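Local atomic coordinates of o-succinylbenzoate synthase (Synechococcus elongatus, PDB entry 2OZT), a protein that catalyses the metal-dependent dehydration of 2-succinyl-6-hydroxy-2,4-cyclohexadiene-1-carboxylate to 2-succinylbenzoate, a step on the route to phylloquinone. Residues 25-33 with 44-52. Numbering follows the deposited sequence. Where two conformers were deposited one is given.
Sequences WRSRSGIYL and YGEIAPLPG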
loop_
_atom_site.group_PDB
_atom_site.type_symbol
_atom_site.label_atom_id
_atom_site.label_comp_id
_atom_site.label_asym_id
_atom_site.label_seq_id
_atom_site.Cartn_x
_atom_site.Cartn_y
_atom_site.Cartn_z
ATOM N N TRP A 25 -10.164 -12.848 5.237
ATOM C CA TRP A 25 -9.931 -11.808 6.252
ATOM C C TRP A 25 -11.279 -11.301 6.791
ATOM O O TRP A 25 -12.179 -11.014 5.996
ATOM C CB TRP A 25 -9.202 -10.610 5.612
ATOM C CG TRP A 25 -7.800 -10.860 5.059
ATOM C CD1 TRP A 25 -7.465 -11.580 3.937
ATOM C CD2 TRP A 25 -6.563 -10.353 5.589
ATOM N NE1 TRP A 25 -6.095 -11.569 3.755
ATOM C CE2 TRP A 25 -5.521 -10.822 4.752
ATOM C CE3 TRP A 25 -6.235 -9.561 6.699
ATOM C CZ2 TRP A 25 -4.170 -10.519 4.990
ATOM C CZ3 TRP A 25 -4.903 -9.269 6.938
ATOM C CH2 TRP A 25 -3.882 -9.745 6.081
ATOM N N ARG A 26 -11.426 -11.166 8.114
ATOM C CA ARG A 26 -12.682 -10.631 8.683
ATOM C C ARG A 26 -12.548 -9.359 9.542
ATOM O O ARG A 26 -13.532 -8.694 9.865
ATOM C CB ARG A 26 -13.419 -11.732 9.454
ATOM C CG ARG A 26 -13.821 -12.871 8.524
ATOM C CD ARG A 26 -14.329 -14.109 9.259
ATOM N NE ARG A 26 -14.479 -15.222 8.317
ATOM C CZ ARG A 26 -15.424 -15.299 7.378
ATOM N NH1 ARG A 26 -16.332 -14.334 7.239
ATOM N NH2 ARG A 26 -15.460 -16.349 6.570
ATOM N N SER A 27 -11.309 -8.997 9.863
ATOM C CA SER A 27 -11.073 -7.859 10.717
ATOM C C SER A 27 -9.643 -7.400 10.474
ATOM O O SER A 27 -8.860 -8.115 9.846
ATOM C CB SER A 27 -11.219 -8.265 12.190
ATOM O OG SER A 27 -10.168 -9.125 12.573
ATOM N N ARG A 28 -9.353 -6.183 10.932
ATOM C CA ARG A 28 -7.972 -5.652 10.982
ATOM C C ARG A 28 -7.719 -5.172 12.392
ATOM O O ARG A 28 -8.600 -4.575 12.987
ATOM C CB ARG A 28 -7.774 -4.459 10.022
ATOM C CG ARG A 28 -7.479 -4.887 8.586
ATOM C CD ARG A 28 -6.049 -5.320 8.523
ATOM N NE ARG A 28 -5.083 -4.235 8.289
ATOM C CZ ARG A 28 -3.837 -4.198 8.780
ATOM N NH1 ARG A 28 -3.014 -3.230 8.368
ATOM N NH2 ARG A 28 -3.431 -5.088 9.688
ATOM N N SER A 29 -6.505 -5.401 12.884
ATOM C CA SER A 29 -6.103 -4.948 14.233
ATOM C C SER A 29 -4.878 -4.051 14.092
ATOM O O SER A 29 -4.155 -4.104 13.090
ATOM C CB SER A 29 -5.772 -6.140 15.105
ATOM O OG SER A 29 -6.955 -6.913 15.317
ATOM N N GLY A 30 -4.636 -3.241 15.124
ATOM C CA GLY A 30 -3.440 -2.363 15.135
ATOM C C GLY A 30 -3.383 -1.620 16.427
ATOM O O GLY A 30 -4.096 -1.954 17.390
ATOM N N ILE A 31 -2.523 -0.606 16.439
ATOM C CA ILE A 31 -2.337 0.244 17.614
ATOM C C ILE A 31 -2.505 1.675 17.204
ATOM O O ILE A 31 -1.980 2.107 16.152
ATOM C CB ILE A 31 -0.931 0.065 18.115
ATOM C CG1 ILE A 31 -0.739 -1.306 18.786
ATOM C CG2 ILE A 31 -0.550 1.162 19.117
ATOM C CD1 ILE A 31 0.757 -1.667 18.902
ATOM N N TYR A 32 -3.243 2.422 18.030
ATOM C CA TYR A 32 -3.231 3.903 17.919
ATOM C C TYR A 32 -2.369 4.513 19.002
ATOM O O TYR A 32 -2.410 4.087 20.153
ATOM C CB TYR A 32 -4.630 4.483 18.047
ATOM C CG TYR A 32 -5.575 4.049 16.956
ATOM C CD1 TYR A 32 -5.195 4.112 15.622
ATOM C CD2 TYR A 32 -6.849 3.576 17.251
ATOM C CE1 TYR A 32 -6.033 3.710 14.627
ATOM C CE2 TYR A 32 -7.724 3.174 16.234
ATOM C CZ TYR A 32 -7.304 3.278 14.924
ATOM O OH TYR A 32 -8.157 2.876 13.902
ATOM N N LEU A 33 -1.591 5.522 18.601
ATOM C CA LEU A 33 -0.727 6.276 19.515
ATOM C C LEU A 33 -1.304 7.663 19.680
ATOM O O LEU A 33 -1.724 8.274 18.715
ATOM C CB LEU A 33 0.660 6.493 18.913
ATOM C CG LEU A 33 1.423 5.213 18.573
ATOM C CD1 LEU A 33 2.711 5.531 17.821
ATOM C CD2 LEU A 33 1.734 4.362 19.775
ATOM N N TYR A 44 -1.164 12.124 16.794
ATOM C CA TYR A 44 -1.661 10.720 16.719
ATOM C C TYR A 44 -0.942 9.950 15.635
ATOM O O TYR A 44 -0.560 10.523 14.635
ATOM C CB TYR A 44 -3.164 10.659 16.416
ATOM C CG TYR A 44 -4.067 11.291 17.448
ATOM C CD1 TYR A 44 -4.706 10.528 18.431
ATOM C CD2 TYR A 44 -4.283 12.665 17.418
ATOM C CE1 TYR A 44 -5.549 11.171 19.363
ATOM C CE2 TYR A 44 -5.107 13.280 18.313
ATOM C CZ TYR A 44 -5.725 12.545 19.268
ATOM O OH TYR A 44 -6.527 13.271 20.145
ATOM N N GLY A 45 -0.805 8.638 15.844
ATOM C CA GLY A 45 -0.174 7.776 14.826
ATOM C C GLY A 45 -0.848 6.422 14.923
ATOM O O GLY A 45 -1.588 6.104 15.863
ATOM N N GLU A 46 -0.574 5.626 13.893
ATOM C CA GLU A 46 -1.150 4.278 13.807
ATOM C C GLU A 46 -0.093 3.281 13.369
ATOM O O GLU A 46 0.627 3.509 12.392
ATOM C CB GLU A 46 -2.309 4.301 12.822
ATOM C CG GLU A 46 -2.918 2.912 12.550
ATOM C CD GLU A 46 -4.162 2.965 11.660
ATOM O OE1 GLU A 46 -4.696 4.059 11.312
ATOM O OE2 GLU A 46 -4.602 1.827 11.250
ATOM N N ILE A 47 -0.041 2.151 14.088
ATOM C CA ILE A 47 0.856 1.015 13.784
ATOM C C ILE A 47 -0.018 -0.181 13.426
ATOM O O ILE A 47 -0.741 -0.718 14.271
ATOM C CB ILE A 47 1.672 0.630 15.033
ATOM C CG1 ILE A 47 2.467 1.861 15.535
ATOM C CG2 ILE A 47 2.586 -0.546 14.822
ATOM C CD1 ILE A 47 3.170 1.650 16.890
ATOM N N ALA A 48 0.017 -0.596 12.154
ATOM C CA ALA A 48 -0.861 -1.667 11.696
ATOM C C ALA A 48 -0.157 -2.606 10.716
ATOM O O ALA A 48 -0.517 -2.626 9.539
ATOM C CB ALA A 48 -2.103 -1.041 11.027
ATOM N N PRO A 49 0.792 -3.425 11.178
ATOM C CA PRO A 49 1.389 -4.386 10.259
ATOM C C PRO A 49 0.306 -5.331 9.706
ATOM O O PRO A 49 -0.755 -5.557 10.350
ATOM C CB PRO A 49 2.378 -5.143 11.126
ATOM C CG PRO A 49 1.819 -5.016 12.567
ATOM C CD PRO A 49 1.282 -3.581 12.559
ATOM N N LEU A 50 0.525 -5.813 8.491
ATOM C CA LEU A 50 -0.487 -6.619 7.820
ATOM C C LEU A 50 -0.047 -8.092 7.853
ATOM O O LEU A 50 1.027 -8.406 7.381
ATOM C CB LEU A 50 -0.643 -6.108 6.376
ATOM C CG LEU A 50 -1.773 -6.667 5.499
ATOM C CD1 LEU A 50 -3.134 -6.336 6.073
ATOM C CD2 LEU A 50 -1.653 -6.078 4.099
ATOM N N PRO A 51 -0.838 -8.975 8.516
ATOM C CA PRO A 51 -0.459 -10.386 8.627
ATOM C C PRO A 51 -0.077 -10.989 7.269
ATOM O O PRO A 51 -0.823 -10.840 6.286
ATOM C CB PRO A 51 -1.740 -11.040 9.172
ATOM C CG PRO A 51 -2.326 -9.947 10.111
ATOM C CD PRO A 51 -2.120 -8.704 9.204
ATOM N N GLY A 52 1.083 -11.634 7.245
ATOM C CA GLY A 52 1.568 -12.267 6.026
ATOM C C GLY A 52 2.523 -11.404 5.237
ATOM O O GLY A 52 3.277 -11.926 4.425
HETATM O O HOH W 1 -1.642 -5.116 12.907
HETATM O O HOH W 2 -7.348 5.174 12.251
#
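Ile31 pairs with Ile47 and Leu33 with Gly45 as antiparallel hydrogen-bonded pairs, flanking the non-hydrogen-bonded pair Tyr32-Glu46, with the short strand axes at 165°; this is the regular part of a beta hairpin. Beyond Ile47 segment 44-52 leaves the strand, and the Arg28 side chain takes over the bridging. Two successive bends, at chi2 and chi3, fold its chain toward residues 48-50, where NH1 donates to Ala48 O (2.8 Å) and NH2 to Pro49 O (2.8 Å). Both acceptors lie near the guanidinium plane, yet each nitrogen stands 41° out of its acceptor's carbonyl plane. NE and NH1 also donate to the carbonyls of Leu274 and Ala273, tying the hairpin to that loop. Leu50 CD1 covers one guanidinium face, 3.5 Å from Arg28 CZ. Replacing Arg28 by alanine removes the guanidinium and would probably leave the Ala48 and Pro49 carbonyls without these donors and Leu50 CD1 without the flat face it packs on. A water donating to both Ser29 O and Pro49 O adds a second bridge here. Farther out, in one of its two conformers, Trp25 touches Leu50 CD1 and turns its ring edge to Pro51 O, 3.3 Å from CH2. On the Tyr32 side of the hairpin, the extended Glu46 chain runs alongside the tyrosine and sets its carboxylate at the ring edge, OE1 lying 3.6 Å from Tyr32 CE1 with the planes 83° apart. That buried carboxylate is held by Tyr10 OH and the backbone N atoms of Gly276 and Ala279. Leu33 CD1 meets Ile47 CD1 at 4.0 Å on the other side. Within the N-terminal domain, strand 23-36 lies between 42-47 and 3-20; helix 58-67 packs against Ile31 and Ile47, helix 277-290 against Tyr32 and Glu46.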